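Local coordinates for alpha-catenin-like protein hmp-1 (Caenorhabditis elegans, PDB 5H5M), which belongs to the core cadherin-catenin complex of adherens junctions, binds beta-catenin and actin filaments, and is required for cell migration and shape changes that enclose and elongate the embryo, at residues His118-Phe123 / Glu245-Glu250; Val249-Arg254 / Arg284-Arg289. One frame throughout, in Å; residues are numbered along the deposited sequence.

Contact 1 (His118-Phe123 / Glu245-Glu250); sequences HISDAF and EAHIVE
Ser120 and His247 share the one hydrogen bond between the two segments. Ser120 OG lies 2.9 Å from His247 ND1, and either atom could be the donor. The hydroxyl comes to the ring obliquely. With chi1 at 180°, it swings away from its own backbone N and reaches toward the imidazole. Ser120 OG also has a weak hydrogen bond with Arg286 NH1. The imidazole is held at its other nitrogen too, because His247 NE2 is hydrogen-bonded to Asp117, one turn before Asp121 on the same helix as Ser120. A partner at each nitrogen probably holds the ring in one rotation.

Ser120 CB also lies beside the ring, 3.7 Å from His247 CE1. The backbones stay well apart, with Ser120 CA and His247 CA 8.0 Å from each other, and the side chains span the gap.

The segments lie on helices 92-122 and 237-260 of the M domain, which is built from four-helix bundles as in the vinculin/alpha-catenin family. Phe123 is where helical geometry ends after helix 92-122, so the contact sits at the end of that helix.

Asp121 adds a charged neighbour. Its OD1 stands 3.7 Å from His247 ND1, the carboxylate plane 20° from the ring plane. The stronger partners of Asp121 are Arg55 and Arg286, both in salt bridges. Glu250, one turn beyond His247, also pairs with Arg55.

Contact 2 (Val249-Arg254 / Arg284-Arg289); sequences VEDCER and RGRALR
The guanidinium of Arg286 meets the carboxylate of Asp251 edge to edge, the two planes 23° apart. Arg254 brings a second guanidinium to the same carboxylate. Asp251 OD1 lies at the edge of that group and in its plane, while Glu250 O sits over the centre of one face, 4.0 Å above it.

Arg286 grips side-on, with one nitrogen for each oxygen. Arg286 NE reaches Asp251 OD2 at 2.7 Å in a nearly straight bond (173°). Arg286 NH2 reaches Asp251 OD1 at 3.2 Å, tilted somewhat from the guanidinium plane. Both oxygens use their syn lone pairs for Arg286. Asp251 OD1 also accepts from Arg254 NH2, nearly along its C-O axis. The Arg254 chain bends at chi3 (-61°), which folds its end back to the residue one turn earlier.

This salt-bridge network joins helices 237-260 and 276-300 of the M domain, whose Asp251 and Arg286 CA atoms are 10.0 Å apart. Arg286 NH1 turns to Asp121.

With an alanine at Asp251, Arg254 and Arg286 would lose their shared carboxylate, and the Arg254 guanidinium would probably be freer to turn, while Arg286 would still have its salt bridge to Asp121.

Arg254 NH2 and Arg286 NH2 stand 4.1 Å apart, a closeness that the shared acceptor probably offsets. The buried carboxylate, with three N-H bonds on its two oxygens, is likely to stay ionised.

Both contacts are buried, and both use helix 237-260. Their segments overlap there at Val249 and Glu250, but the contacts use different side chains of that helix. Contact 1 is nearer the middle of the chain, its centre about 6 Å from the chain centre against about 12 Å for contact 2. It ties that helix to the end of helix 92-122, while contact 2 ties it to helix 276-300. Their chemistry differs: a single hydrogen bond to a histidine in contact 1, a charged network in contact 2. Arg286 connects them. Its NH1 forms a salt bridge with Asp121 OD1 at 2.8 Å, so three helices meet in one polar cluster. The centres of the two contacts lie about 7 Å apart.

Contact 1 (His118-Phe123 / Glu245-Glu250)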
loop_
_atom_site.group_PDB
_atom_site.type_symbol
_atom_site.label_atom_id
_atom_site.label_comp_id
_atom_site.label_asym_id
_atom_site.label_seq_id
_atom_site.Cartn_x
_atom_site.Cartn_y
_atom_site.Cartn_z
ATOM N N HIS A 118 -1.986 -1.166 -2.409
ATOM C CA HIS A 118 -2.565 0.100 -2.826
ATOM C C HIS A 118 -1.976 1.269 -2.041
ATOM O O HIS A 118 -1.648 2.304 -2.618
ATOM C CB HIS A 118 -4.089 0.059 -2.668
ATOM C CG HIS A 118 -4.771 -0.867 -3.631
ATOM N ND1 HIS A 118 -4.734 -2.238 -3.496
ATOM C CD2 HIS A 118 -5.494 -0.617 -4.745
ATOM C CE1 HIS A 118 -5.409 -2.793 -4.488
ATOM N NE2 HIS A 118 -5.881 -1.833 -5.260
ATOM N N ILE A 119 -1.836 1.093 -0.730
ATOM C CA ILE A 119 -1.262 2.124 0.133
ATOM C C ILE A 119 0.191 2.402 -0.238
ATOM O O ILE A 119 0.633 3.555 -0.249
ATOM C CB ILE A 119 -1.347 1.721 1.619
ATOM C CG1 ILE A 119 -2.812 1.598 2.048
ATOM C CG2 ILE A 119 -0.622 2.731 2.501
ATOM C CD1 ILE A 119 -3.000 1.248 3.505
ATOM N N SER A 120 0.923 1.338 -0.557
ATOM C CA SER A 120 2.319 1.457 -0.962
ATOM C C SER A 120 2.454 2.319 -2.217
ATOM O O SER A 120 3.290 3.219 -2.266
ATOM C CB SER A 120 2.930 0.071 -1.195
ATOM O OG SER A 120 4.289 0.157 -1.595
ATOM N N ASP A 121 1.621 2.049 -3.221
ATOM C CA ASP A 121 1.652 2.803 -4.474
ATOM C C ASP A 121 1.159 4.241 -4.314
ATOM O O ASP A 121 1.807 5.184 -4.765
ATOM C CB ASP A 121 0.806 2.107 -5.549
ATOM C CG ASP A 121 1.391 0.775 -5.991
ATOM O OD1 ASP A 121 2.605 0.559 -5.798
ATOM O OD2 ASP A 121 0.634 -0.055 -6.540
ATOM N N ALA A 122 0.009 4.400 -3.668
ATOM C CA ALA A 122 -0.697 5.677 -3.669
ATOM C C ALA A 122 -0.028 6.748 -2.812
ATOM O O ALA A 122 -0.167 7.939 -3.086
ATOM C CB ALA A 122 -2.134 5.473 -3.211
ATOM N N PHE A 123 0.703 6.326 -1.784
ATOM C CA PHE A 123 1.238 7.269 -0.804
ATOM C C PHE A 123 2.762 7.346 -0.798
ATOM O O PHE A 123 3.351 7.896 0.133
ATOM C CB PHE A 123 0.725 6.911 0.596
ATOM C CG PHE A 123 -0.753 7.132 0.766
ATOM C CD1 PHE A 123 -1.665 6.179 0.331
ATOM C CD2 PHE A 123 -1.233 8.303 1.335
ATOM C CE1 PHE A 123 -3.030 6.386 0.467
ATOM C CE2 PHE A 123 -2.596 8.517 1.476
ATOM C CZ PHE A 123 -3.497 7.557 1.040
ATOM N N GLU A 245 9.279 -3.891 0.507
ATOM C CA GLU A 245 10.457 -4.598 0.021
ATOM C C GLU A 245 10.178 -5.276 -1.320
ATOM O O GLU A 245 10.995 -5.217 -2.234
ATOM C CB GLU A 245 10.919 -5.627 1.053
ATOM C CG GLU A 245 12.151 -6.409 0.656
ATOM C CD GLU A 245 12.524 -7.458 1.687
ATOM O OE1 GLU A 245 12.386 -7.181 2.899
ATOM O OE2 GLU A 245 12.948 -8.562 1.285
ATOM N N ALA A 246 9.015 -5.908 -1.433
ATOM C CA ALA A 246 8.633 -6.585 -2.664
ATOM C C ALA A 246 8.417 -5.586 -3.800
ATOM O O ALA A 246 8.727 -5.870 -4.953
ATOM C CB ALA A 246 7.374 -7.420 -2.443
ATOM N N HIS A 247 7.882 -4.416 -3.466
ATOM C CA HIS A 247 7.596 -3.403 -4.473
ATOM C C HIS A 247 8.876 -2.739 -4.981
ATOM O O HIS A 247 8.968 -2.373 -6.151
ATOM C CB HIS A 247 6.632 -2.354 -3.915
ATOM C CG HIS A 247 5.201 -2.800 -3.894
ATOM N ND1 HIS A 247 4.160 -1.949 -3.601
ATOM C CD2 HIS A 247 4.645 -4.012 -4.140
ATOM C CE1 HIS A 247 3.017 -2.616 -3.668
ATOM N NE2 HIS A 247 3.286 -3.867 -3.989
ATOM N N ILE A 248 9.859 -2.585 -4.098
ATOM C CA ILE A 248 11.165 -2.055 -4.481
ATOM C C ILE A 248 11.829 -2.973 -5.510
ATOM O O ILE A 248 12.476 -2.506 -6.450
ATOM C CB ILE A 248 12.083 -1.879 -3.247
ATOM C CG1 ILE A 248 11.613 -0.693 -2.403
ATOM C CG2 ILE A 248 13.523 -1.659 -3.667
ATOM C CD1 ILE A 248 12.349 -0.545 -1.092
ATOM N N VAL A 249 11.643 -4.279 -5.339
ATOM C CA VAL A 249 12.126 -5.260 -6.305
ATOM C C VAL A 249 11.407 -5.104 -7.647
ATOM O O VAL A 249 12.047 -5.100 -8.701
ATOM C CB VAL A 249 11.943 -6.700 -5.783
ATOM C CG1 VAL A 249 12.184 -7.722 -6.896
ATOM C CG2 VAL A 249 12.865 -6.954 -4.598
ATOM N N GLU A 250 10.083 -4.970 -7.599
ATOM C CA GLU A 250 9.280 -4.720 -8.800
ATOM C C GLU A 250 9.742 -3.474 -9.550
ATOM O O GLU A 250 9.876 -3.491 -10.776
ATOM C CB GLU A 250 7.802 -4.559 -8.446
ATOM C CG GLU A 250 7.093 -5.818 -7.998
ATOM C CD GLU A 250 5.610 -5.580 -7.767
ATOM O OE1 GLU A 250 4.936 -6.476 -7.214
ATOM O OE2 GLU A 250 5.118 -4.492 -8.140
#

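Contact 2 (Val249-Arg254 / Arg284-Arg289)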
loop_
_atom_site.group_PDB
_atom_site.type_symbol
_atom_site.label_atom_id
_atom_site.label_comp_id
_atom_site.label_asym_id
_atom_site.label_seq_id
_atom_site.Cartn_x
_atom_site.Cartn_y
_atom_site.Cartn_z
ATOM N N VAL A 249 11.643 -4.279 -5.339
ATOM C CA VAL A 249 12.126 -5.260 -6.305
ATOM C C VAL A 249 11.407 -5.104 -7.647
ATOM O O VAL A 249 12.047 -5.100 -8.701
ATOM C CB VAL A 249 11.943 -6.700 -5.783
ATOM C CG1 VAL A 249 12.184 -7.722 -6.896
ATOM C CG2 VAL A 249 12.865 -6.954 -4.598
ATOM N N GLU A 250 10.083 -4.970 -7.599
ATOM C CA GLU A 250 9.280 -4.720 -8.800
ATOM C C GLU A 250 9.742 -3.474 -9.550
ATOM O O GLU A 250 9.876 -3.491 -10.776
ATOM C CB GLU A 250 7.802 -4.559 -8.446
ATOM C CG GLU A 250 7.093 -5.818 -7.998
ATOM C CD GLU A 250 5.610 -5.580 -7.767
ATOM O OE1 GLU A 250 4.936 -6.476 -7.214
ATOM O OE2 GLU A 250 5.118 -4.492 -8.140
ATOM N N ASP A 251 9.969 -2.393 -8.808
ATOM C CA ASP A 251 10.432 -1.139 -9.398
ATOM C C ASP A 251 11.758 -1.319 -10.125
ATOM O O ASP A 251 11.948 -0.796 -11.222
ATOM C CB ASP A 251 10.578 -0.056 -8.330
ATOM C CG ASP A 251 9.258 0.331 -7.703
ATOM O OD1 ASP A 251 8.202 0.104 -8.335
ATOM O OD2 ASP A 251 9.283 0.872 -6.576
ATOM N N CYS A 252 12.672 -2.057 -9.501
ATOM C CA CYS A 252 13.964 -2.359 -10.104
ATOM C C CYS A 252 13.790 -3.134 -11.405
ATOM O O CYS A 252 14.464 -2.856 -12.400
ATOM C CB CYS A 252 14.838 -3.155 -9.132
ATOM S SG CYS A 252 16.462 -3.610 -9.791
ATOM N N GLU A 253 12.878 -4.101 -11.397
ATOM C CA GLU A 253 12.622 -4.904 -12.585
ATOM C C GLU A 253 12.035 -4.047 -13.703
ATOM O O GLU A 253 12.333 -4.260 -14.877
ATOM C CB GLU A 253 11.686 -6.067 -12.259
ATOM C CG GLU A 253 12.291 -7.092 -11.316
ATOM C CD GLU A 253 11.336 -8.226 -10.991
ATOM O OE1 GLU A 253 10.128 -8.095 -11.291
ATOM O OE2 GLU A 253 11.794 -9.247 -10.436
ATOM N N ARG A 254 11.204 -3.079 -13.329
ATOM C CA ARG A 254 10.637 -2.148 -14.298
ATOM C C ARG A 254 11.731 -1.278 -14.914
ATOM O O ARG A 254 11.749 -1.054 -16.123
ATOM C CB ARG A 254 9.563 -1.274 -13.648
ATOM C CG ARG A 254 8.138 -1.702 -13.974
ATOM C CD ARG A 254 7.106 -0.709 -13.440
ATOM N NE ARG A 254 7.153 -0.579 -11.984
ATOM C CZ ARG A 254 6.487 -1.366 -11.142
ATOM N NH1 ARG A 254 5.724 -2.345 -11.608
ATOM N NH2 ARG A 254 6.587 -1.178 -9.831
ATOM N N ARG A 284 12.730 5.666 -4.334
ATOM C CA ARG A 284 13.047 6.718 -3.376
ATOM C C ARG A 284 11.854 7.005 -2.463
ATOM O O ARG A 284 11.997 7.060 -1.239
ATOM C CB ARG A 284 13.476 7.998 -4.098
ATOM C CG ARG A 284 13.772 9.151 -3.155
ATOM C CD ARG A 284 14.194 10.412 -3.897
ATOM N NE ARG A 284 14.434 11.513 -2.965
ATOM C CZ ARG A 284 15.623 11.816 -2.453
ATOM N NH1 ARG A 284 16.696 11.112 -2.789
ATOM N NH2 ARG A 284 15.741 12.833 -1.608
ATOM N N GLY A 285 10.682 7.178 -3.068
ATOM C CA GLY A 285 9.468 7.466 -2.329
ATOM C C GLY A 285 9.104 6.380 -1.333
ATOM O O GLY A 285 8.788 6.670 -0.180
ATOM N N ARG A 286 9.153 5.129 -1.780
ATOM C CA ARG A 286 8.834 3.993 -0.921
ATOM C C ARG A 286 9.835 3.863 0.224
ATOM O O ARG A 286 9.456 3.592 1.366
ATOM C CB ARG A 286 8.806 2.696 -1.730
ATOM C CG ARG A 286 7.730 2.626 -2.806
ATOM C CD ARG A 286 7.617 1.206 -3.347
ATOM N NE ARG A 286 7.262 1.164 -4.762
ATOM C CZ ARG A 286 6.015 1.165 -5.226
ATOM N NH1 ARG A 286 4.987 1.218 -4.387
ATOM N NH2 ARG A 286 5.796 1.120 -6.532
ATOM N N ALA A 287 11.111 4.053 -0.091
ATOM C CA ALA A 287 12.175 3.962 0.900
ATOM C C ALA A 287 11.994 5.004 1.995
ATOM O O ALA A 287 12.199 4.719 3.176
ATOM C CB ALA A 287 13.542 4.120 0.235
ATOM N N LEU A 288 11.606 6.212 1.601
ATOM C CA LEU A 288 11.403 7.285 2.564
ATOM C C LEU A 288 10.152 7.037 3.408
ATOM O O LEU A 288 10.105 7.400 4.587
ATOM C CB LEU A 288 11.319 8.637 1.851
ATOM C CG LEU A 288 12.663 9.167 1.339
ATOM C CD1 LEU A 288 12.508 10.500 0.613
ATOM C CD2 LEU A 288 13.656 9.292 2.488
ATOM N N ARG A 289 9.142 6.414 2.806
ATOM C CA ARG A 289 7.947 6.018 3.547
ATOM C C ARG A 289 8.297 4.977 4.610
ATOM O O ARG A 289 7.797 5.034 5.733
ATOM C CB ARG A 289 6.878 5.478 2.595
ATOM C CG ARG A 289 6.067 6.561 1.908
ATOM C CD ARG A 289 5.033 7.152 2.865
ATOM N NE ARG A 289 3.923 6.226 3.087
ATOM C CZ ARG A 289 3.262 6.102 4.234
ATOM N NH1 ARG A 289 3.592 6.841 5.287
ATOM N NH2 ARG A 289 2.272 5.227 4.330
#